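Local coordinates for carbohydrate binding protein, putative, cbp2D (Cellvibrio japonicus, PDB 7B21) that probably carries electrons through a covalently bound heme c, as the cytochrome c domain X183 of a longer polysaccharide-binding protein, at residues T75-C78 and A79-E83; P42-D45 and L46-H49. All blocks are in the same frame, centred on the assembly; numbering follows the deposited sequence.

Contact 1 of 2, residues T75-C78 and A79-E83; sequences TGQC and AADIE
Q77 and D81, one helical turn apart, join their side chains over the first turn of helix 76-86. The amide nitrogen NE2 of Q77 gives a hydrogen bond of 2.9 Å to OD1 of D81, with the acceptor almost in the amide plane. The carboxylate, turned 43° from the amide, is met from above its own plane. Q77 reaches it because CG stands anti to the backbone N (chi1 -166°) and the chain then bends at chi2. D81 also forms a salt bridge with R9 through OD2, and OD1 takes the backbone N of D6, while NE2 of Q77 is shared with the carbonyl of V4.

The backbone supplies i to i+4 bonds. A80 N to G76 O is 3.0 Å and D81 N to Q77 O 2.8 Å. I82 N to C78 O is 2.9 Å, whereas A79 N to T75 O is weak. Positive phi at G76 suits glycine, and the small side chains of A79 and A80, touching S63 and R59, are consistent with close approach of helix 58-65.

The apolar contact is SG of C78, disulfide-bonded to C74, against CD1 of I82 at 3.9 Å; I82 also touches the heme. D81 and I82 rest on L13, and I82 on W14, the packing of N- and C-terminal helices familiar in cytochromes c.

The R9 salt bridge and the N-H groups of Q77 and D6 would favour the ionised carboxylate, which through R9 and D6 joins this helix to helix 7-16 and the segment before it.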
ATOM      1  N   THR A  75      -3.084   0.390 -10.083  1.00  8.59           N
ATOM      2  CA  THR A  75      -2.039  -0.345 -10.803  1.00  9.11           C
ATOM      3  C   THR A  75      -1.014   0.702 -11.242  1.00  8.29           C
ATOM      4  O   THR A  75      -1.194   1.891 -10.991  1.00  9.37           O
ATOM      5  CB  THR A  75      -2.608  -1.122 -11.987  1.00 11.02           C
ATOM      6  OG1 THR A  75      -3.118  -0.182 -12.934  1.00 12.87           O
ATOM      7  CG2 THR A  75      -3.697  -2.099 -11.607  1.00 11.98           C
ATOM      8  N   GLY A  76       0.011   0.286 -11.963  1.00  8.46           N
ATOM      9  CA  GLY A  76       0.882   1.254 -12.645  1.00  8.37           C
ATOM     10  C   GLY A  76       1.392   2.330 -11.714  1.00  7.95           C
ATOM     11  O   GLY A  76       1.962   2.055 -10.666  1.00  8.43           O
ATOM     12  N   GLN A  77       1.222   3.588 -12.133  1.00  7.93           N
ATOM     13  CA  GLN A  77       1.769   4.704 -11.353  1.00  7.90           C
ATOM     14  C   GLN A  77       1.133   4.800  -9.961  1.00  7.78           C
ATOM     15  O   GLN A  77       1.827   5.185  -9.019  1.00  8.51           O
ATOM     16  CB  GLN A  77       1.620   6.015 -12.131  1.00  8.66           C
ATOM     17  CG  GLN A  77       2.438   7.154 -11.565  1.00  9.35           C
ATOM     18  CD  GLN A  77       3.927   6.992 -11.699  1.00  9.53           C
ATOM     19  OE1 GLN A  77       4.457   6.837 -12.805  1.00 11.14           O
ATOM     20  NE2 GLN A  77       4.649   7.058 -10.589  1.00  9.80           N
ATOM     21  N   CYS A  78      -0.152   4.506  -9.845  1.00  7.91           N
ATOM     22  CA  CYS A  78      -0.804   4.503  -8.515  1.00  8.03           C
ATOM     23  C   CYS A  78      -0.031   3.592  -7.587  1.00  7.45           C
ATOM     24  O   CYS A  78       0.291   3.952  -6.442  1.00  7.75           O
ATOM     25  CB  CYS A  78      -2.248   4.033  -8.661  1.00  8.80           C
ATOM     26  SG  CYS A  78      -3.096   3.822  -7.071  0.85  8.34           S
ATOM     27  N   ALA A  79       0.263   2.380  -8.045  1.00  7.28           N
ATOM     28  CA  ALA A  79       0.938   1.381  -7.221  1.00  7.36           C
ATOM     29  C   ALA A  79       2.369   1.827  -6.899  1.00  6.95           C
ATOM     30  O   ALA A  79       2.829   1.642  -5.765  1.00  7.54           O
ATOM     31  CB  ALA A  79       0.891   0.035  -7.909  1.00  7.70           C
ATOM     32  N   ALA A  80       3.059   2.391  -7.880  1.00  6.84           N
ATOM     33  CA  ALA A  80       4.404   2.908  -7.643  1.00  7.12           C
ATOM     34  C   ALA A  80       4.402   4.026  -6.594  1.00  6.86           C
ATOM     35  O   ALA A  80       5.260   4.082  -5.732  1.00  7.25           O
ATOM     36  CB  ALA A  80       5.008   3.375  -8.943  1.00  7.46           C
ATOM     37  N   ASP A  81       3.451   4.945  -6.725  1.00  6.64           N
ATOM     38  CA  ASP A  81       3.369   6.077  -5.798  1.00  7.07           C
ATOM     39  C   ASP A  81       3.066   5.588  -4.392  1.00  6.55           C
ATOM     40  O   ASP A  81       3.667   6.059  -3.409  1.00  6.93           O
ATOM     41  CB  ASP A  81       2.323   7.072  -6.280  1.00  7.22           C
ATOM     42  CG  ASP A  81       2.683   7.865  -7.518  1.00  7.87           C
ATOM     43  OD1 ASP A  81       3.867   7.840  -7.938  1.00  8.22           O
ATOM     44  OD2 ASP A  81       1.794   8.546  -8.017  1.00  9.85           O
ATOM     45  N   ILE A  82       2.078   4.696  -4.244  1.00  6.70           N
ATOM     46  CA  ILE A  82       1.749   4.252  -2.893  1.00  6.19           C
ATOM     47  C   ILE A  82       2.913   3.421  -2.328  1.00  6.36           C
ATOM     48  O   ILE A  82       3.186   3.558  -1.139  1.00  6.70           O
ATOM     49  CB  ILE A  82       0.399   3.510  -2.860  1.00  6.28           C
ATOM     50  CG1 ILE A  82      -0.756   4.421  -3.257  1.00  6.86           C
ATOM     51  CG2 ILE A  82       0.173   2.971  -1.449  1.00  7.15           C
ATOM     52  CD1 ILE A  82      -2.105   3.758  -3.294  1.00  8.09           C
ATOM     53  N   GLU A  83       3.568   2.607  -3.132  1.00  6.20           N
ATOM     54  CA  GLU A  83       4.787   1.933  -2.659  1.00  6.26           C
ATOM     55  C   GLU A  83       5.741   2.943  -2.039  1.00  6.07           C
ATOM     56  O   GLU A  83       6.260   2.736  -0.943  1.00  7.12           O
ATOM     57  CB  GLU A  83       5.435   1.174  -3.812  1.00  6.41           C
ATOM     58  CG  GLU A  83       6.808   0.625  -3.480  1.00  6.93           C
ATOM     59  CD  GLU A  83       7.475  -0.013  -4.699  1.00  7.39           C
ATOM     60  OE1 GLU A  83       7.787   0.757  -5.646  1.00  8.10           O
ATOM     61  OE2 GLU A  83       7.655  -1.237  -4.733  1.00  7.51           O
TER

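Contact 2 of 2, residues P42-D45 and L46-H49; sequences PNRD and LYRH. With HEC (heme c), chain B; EDO (1,2-ethanediol), chain D; EDO (1,2-ethanediol), chain E.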
ATOM      1  N   PRO A  42       5.395  -2.148   6.709  1.00  7.67           N
ATOM      2  CA  PRO A  42       5.913  -1.422   5.563  1.00  8.19           C
ATOM      3  C   PRO A  42       7.377  -1.720   5.264  1.00  9.25           C
ATOM      4  O   PRO A  42       7.951  -1.057   4.409  1.00 10.68           O
ATOM      5  CB  PRO A  42       5.756   0.020   6.019  1.00  8.90           C
ATOM      6  CG  PRO A  42       6.097  -0.060   7.498  1.00  9.58           C
ATOM      7  CD  PRO A  42       5.451  -1.343   7.952  1.00  8.32           C
ATOM      8  N   ASN A  43       7.937  -2.714   5.944  1.00  9.66           N
ATOM      9  CA  ASN A  43       9.388  -2.921   5.944  1.00 11.58           C
ATOM     10  C   ASN A  43       9.811  -4.268   5.400  1.00 11.56           C
ATOM     11  O   ASN A  43      10.960  -4.605   5.561  1.00 15.62           O
ATOM     12  CB  ASN A  43       9.934  -2.722   7.344  1.00 14.60           C
ATOM     13  CG  ASN A  43       9.568  -1.337   7.848  1.00 16.01           C
ATOM     14  OD1 ASN A  43       9.670  -0.318   7.116  1.00 16.65           O
ATOM     15  ND2 ASN A  43       9.069  -1.255   9.073  1.00 18.66           N
ATOM     16  N   ARG A  44       8.941  -5.020   4.741  1.00  9.36           N
ATOM     17  CA  ARG A  44       9.339  -6.306   4.145  1.00  9.26           C
ATOM     18  C   ARG A  44      10.057  -6.015   2.839  1.00  9.32           C
ATOM     19  O   ARG A  44       9.692  -5.085   2.134  1.00 10.71           O
ATOM     20  CB  ARG A  44       8.144  -7.179   3.815  1.00  9.18           C
ATOM     21  CG  ARG A  44       7.152  -7.382   4.939  1.00  8.48           C
ATOM     22  CD  ARG A  44       6.175  -8.470   4.614  1.00  9.16           C
ATOM     23  NE  ARG A  44       5.030  -8.467   5.465  1.00  8.63           N
ATOM     24  CZ  ARG A  44       4.965  -8.921   6.716  1.00  8.24           C
ATOM     25  NH1 ARG A  44       6.018  -9.503   7.267  1.00  9.84           N
ATOM     26  NH2 ARG A  44       3.868  -8.766   7.424  1.00  8.59           N
ATOM     27  N   ASP A  45      11.075  -6.797   2.500  1.00  9.92           N
ATOM     28  CA  ASP A  45      11.689  -6.605   1.172  1.00 10.26           C
ATOM     29  C   ASP A  45      10.698  -6.938   0.050  1.00  9.63           C
ATOM     30  O   ASP A  45      10.696  -6.212  -0.955  1.00 10.62           O
ATOM     31  CB  ASP A  45      13.006  -7.326   1.014  1.00 13.39           C
ATOM     32  CG  ASP A  45      13.005  -8.779   1.216  1.00 17.71           C
ATOM     33  OD1 ASP A  45      12.050  -9.329   1.689  1.00 18.05           O
ATOM     34  OD2 ASP A  45      14.045  -9.333   0.874  1.00 33.96           O
ATOM     35  N   LEU A  46       9.939  -8.004   0.219  1.00 10.69           N
ATOM     36  CA  LEU A  46       8.991  -8.520  -0.794  1.00 10.55           C
ATOM     37  C   LEU A  46       7.738  -8.896  -0.039  1.00  9.32           C
ATOM     38  O   LEU A  46       7.779  -9.176   1.164  1.00 10.87           O
ATOM     39  CB  LEU A  46       9.546  -9.764  -1.494  1.00 13.44           C
ATOM     40  CG  LEU A  46      10.801  -9.545  -2.310  1.00 14.76           C
ATOM     41  CD1 LEU A  46      11.422 -10.884  -2.681  1.00 19.68           C
ATOM     42  CD2 LEU A  46      10.471  -8.801  -3.571  1.00 18.14           C
ATOM     43  N   TYR A  47       6.646  -8.968  -0.770  1.00  8.54           N
ATOM     44  CA  TYR A  47       5.316  -9.209  -0.215  1.00  8.55           C
ATOM     45  C   TYR A  47       4.693 -10.368  -0.974  1.00  9.16           C
ATOM     46  O   TYR A  47       4.587 -10.355  -2.207  1.00 10.02           O
ATOM     47  CB  TYR A  47       4.454  -7.950  -0.334  1.00  8.01           C
ATOM     48  CG  TYR A  47       4.908  -6.855   0.586  1.00  7.87           C
ATOM     49  CD1 TYR A  47       5.960  -6.019   0.273  1.00  7.88           C
ATOM     50  CD2 TYR A  47       4.312  -6.691   1.819  1.00  8.05           C
ATOM     51  CE1 TYR A  47       6.421  -5.066   1.175  1.00  7.50           C
ATOM     52  CE2 TYR A  47       4.742  -5.737   2.713  1.00  7.64           C
ATOM     53  CZ  TYR A  47       5.816  -4.930   2.414  1.00  7.23           C
ATOM     54  OH  TYR A  47       6.313  -4.024   3.305  1.00  8.37           O
ATOM     55  N   ARG A  48       4.198 -11.341  -0.210  1.00 10.35           N
ATOM     56  CA  ARG A  48       3.524 -12.517  -0.790  1.00 10.79           C
ATOM     57  C   ARG A  48       2.134 -12.601  -0.195  1.00 10.63           C
ATOM     58  O   ARG A  48       1.944 -13.031   0.929  1.00 11.46           O
ATOM     59  CB  ARG A  48       4.281 -13.828  -0.572  1.00 11.70           C
ATOM     60  CG  ARG A  48       3.652 -14.989  -1.329  1.00 11.75           C
ATOM     61  CD  ARG A  48       4.493 -16.239  -1.180  1.00 15.70           C
ATOM     62  NE  ARG A  48       3.781 -17.382  -1.716  1.00 15.75           N
ATOM     63  CZ  ARG A  48       4.314 -18.479  -2.201  1.00 17.54           C
ATOM     64  NH1 ARG A  48       5.626 -18.625  -2.254  1.00 20.26           N
ATOM     65  NH2 ARG A  48       3.517 -19.447  -2.601  1.00 23.43           N
ATOM     66  N   HIS A  49       1.131 -12.218  -0.971  1.00  9.00           N
ATOM     67  CA  HIS A  49      -0.273 -12.356  -0.571  1.00  8.98           C
ATOM     68  C   HIS A  49      -0.534 -13.821  -0.264  1.00  9.44           C
ATOM     69  O   HIS A  49       0.043 -14.729  -0.909  1.00 10.15           O
ATOM     70  CB  HIS A  49      -1.168 -11.874  -1.711  1.00  9.24           C
ATOM     71  CG  HIS A  49      -2.602 -11.719  -1.353  1.00  9.18           C
ATOM     72  ND1 HIS A  49      -3.456 -12.802  -1.275  1.00 10.74           N
ATOM     73  CD2 HIS A  49      -3.328 -10.611  -1.060  1.00  8.93           C
ATOM     74  CE1 HIS A  49      -4.670 -12.342  -0.989  1.00 10.94           C
ATOM     75  NE2 HIS A  49      -4.623 -10.997  -0.832  1.00 10.09           N
TER
HETATM   76 FE   HEC B 101      -4.410  -4.120   1.743  1.00  5.78          FE
HETATM   77  CHA HEC B 101      -2.556  -6.757   2.826  1.00  6.14           C
HETATM   78  CHB HEC B 101      -1.597  -2.551   0.706  1.00  5.60           C
HETATM   79  CHC HEC B 101      -6.316  -1.630   0.443  1.00  5.98           C
HETATM   80  CHD HEC B 101      -7.183  -5.538   3.087  1.00  5.95           C
HETATM   81  NA  HEC B 101      -2.488  -4.558   1.771  1.00  6.27           N
HETATM   82  C1A HEC B 101      -1.874  -5.657   2.346  1.00  5.75           C
HETATM   83  C2A HEC B 101      -0.455  -5.512   2.336  1.00  6.01           C
HETATM   84  C3A HEC B 101      -0.181  -4.362   1.706  1.00  5.82           C
HETATM   85  C4A HEC B 101      -1.453  -3.751   1.369  1.00  5.75           C
HETATM   86  CMA HEC B 101       1.152  -3.788   1.344  1.00  6.68           C
HETATM   87  CAA HEC B 101       0.542  -6.488   2.920  1.00  6.69           C
HETATM   88  CBA HEC B 101       0.826  -6.157   4.404  1.00  7.79           C
HETATM   89  CGA HEC B 101       1.884  -6.955   5.065  1.00  7.54           C
HETATM   90  O1A HEC B 101       2.524  -7.803   4.429  1.00  8.74           O
HETATM   91  O2A HEC B 101       2.124  -6.673   6.289  1.00  8.32           O
HETATM   92  NB  HEC B 101      -4.030  -2.425   0.735  1.00  5.27           N
HETATM   93  C1B HEC B 101      -2.796  -1.938   0.398  1.00  5.64           C
HETATM   94  C2B HEC B 101      -2.927  -0.720  -0.339  1.00  5.52           C
HETATM   95  C3B HEC B 101      -4.261  -0.469  -0.480  1.00  5.62           C
HETATM   96  C4B HEC B 101      -4.943  -1.548   0.265  1.00  5.73           C
HETATM   97  CMB HEC B 101      -1.806   0.111  -0.870  1.00  6.15           C
HETATM   98  CAB HEC B 101      -4.934   0.622  -1.230  1.00  6.18           C
HETATM   99  CBB HEC B 101      -4.611   0.653  -2.699  1.00  7.12           C
HETATM  100  NC  HEC B 101      -6.342  -3.668   1.752  1.00  5.93           N
HETATM  101  C1C HEC B 101      -6.955  -2.582   1.210  1.00  5.75           C
HETATM  102  C2C HEC B 101      -8.343  -2.537   1.547  1.00  6.07           C
HETATM  103  C3C HEC B 101      -8.581  -3.596   2.375  1.00  6.04           C
HETATM  104  C4C HEC B 101      -7.354  -4.327   2.468  1.00  5.79           C
HETATM  105  CMC HEC B 101      -9.280  -1.432   1.141  1.00  7.16           C
HETATM  106  CAC HEC B 101      -9.830  -3.944   3.119  1.00  6.51           C
HETATM  107  CBC HEC B 101     -11.070  -4.081   2.340  1.00  8.15           C
HETATM  108  ND  HEC B 101      -4.802  -5.843   2.682  1.00  5.80           N
HETATM  109  C1D HEC B 101      -6.012  -6.275   3.128  1.00  5.75           C
HETATM  110  C2D HEC B 101      -5.911  -7.638   3.627  1.00  6.92           C
HETATM  111  C3D HEC B 101      -4.635  -8.014   3.500  1.00  6.66           C
HETATM  112  C4D HEC B 101      -3.915  -6.857   2.953  1.00  6.29           C
HETATM  113  CMD HEC B 101      -7.055  -8.434   4.181  1.00  8.09           C
HETATM  114  CAD HEC B 101      -4.044  -9.368   3.709  1.00  7.40           C
HETATM  115  CBD HEC B 101      -3.987 -10.110   2.312  1.00  7.83           C
HETATM  116  CGD HEC B 101      -3.579 -11.548   2.402  1.00  8.78           C
HETATM  117  O1D HEC B 101      -2.365 -11.858   2.288  1.00  8.88           O
HETATM  118  O2D HEC B 101      -4.493 -12.406   2.596  1.00 11.36           O
HETATM  119  C1  EDO D 103       4.482 -13.200   3.615  1.00 16.29           C
HETATM  120  O1  EDO D 103       3.079 -13.129   3.559  1.00 17.51           O
HETATM  121  C2  EDO D 103       5.078 -11.842   3.604  1.00 15.91           C
HETATM  122  O2  EDO D 103       4.615 -11.054   2.545  1.00 14.85           O
HETATM  123  C1  EDO E 104       9.676 -16.745   0.474  1.00 34.65           C
HETATM  124  O1  EDO E 104      10.658 -16.623  -0.517  1.00 44.31           O
HETATM  125  C2  EDO E 104       8.517 -17.561   0.027  1.00 25.38           C
HETATM  126  O2  EDO E 104       7.864 -17.130  -1.151  1.00 22.88           O
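R44 lies across Y47 so that its aliphatic part, CB, CG and CD, carries most of the contact with the ring. CB sits over one face of the phenol, 3.9 Å from the ring centroid and 23° off the normal, a CH-pi contact offset toward the rim. With CG anti to the carbonyl carbon (chi1 -51°) and the chain extended from CG to NE, R44 passes along the ring to the heme, its guanidinium plane 75° from that of the ring. Tyrosine offers a hydroxyl as well as a face: R44 N donates to Y47 OH at 3.2 Å, and OH is also hydrogen-bonded to the carbonyl oxygen of N41.

These residues form part of the loop between helices 19-23 and 58-65 of the cytochrome c fold, which here grips a heme propionate. Arginine suits a carboxylate, making a bidentate pair of bonds, NE to O1A of the heme at 2.8 Å and NH2 to O2A at 3.0 Å; N41 and S50 also bind the heme. The same propionate stands at the edge of the Y47 ring, in its plane. Further along, H49 lays one ring face against CGD of the other propionate and stacks with W65, while its NE2 is hydrogen-bonded to Q68.

How the contacts relate
Contact 1 is partly buried and belongs to helix 76-86, whereas contact 2 lies at the surface in the irregular loop between helices 19-23 and 58-65, although Y47 and H49 are buried. Their centres are about 15 Å apart and they do not touch, yet both border the heme: contact 1 offers the apolar side chain of I82, contact 2 an arginine and two aromatic side chains at the propionates. In contact 1 regular backbone bonds make the helical turn and a buried acid is satisfied by protein groups. Contact 2 has no such repeat, and the guanidinium of R44 is hydrogen-bonded to a heme propionate. R87, just beyond helix 76-86, bonds to carbonyls of P42 and R44, linking the two regions.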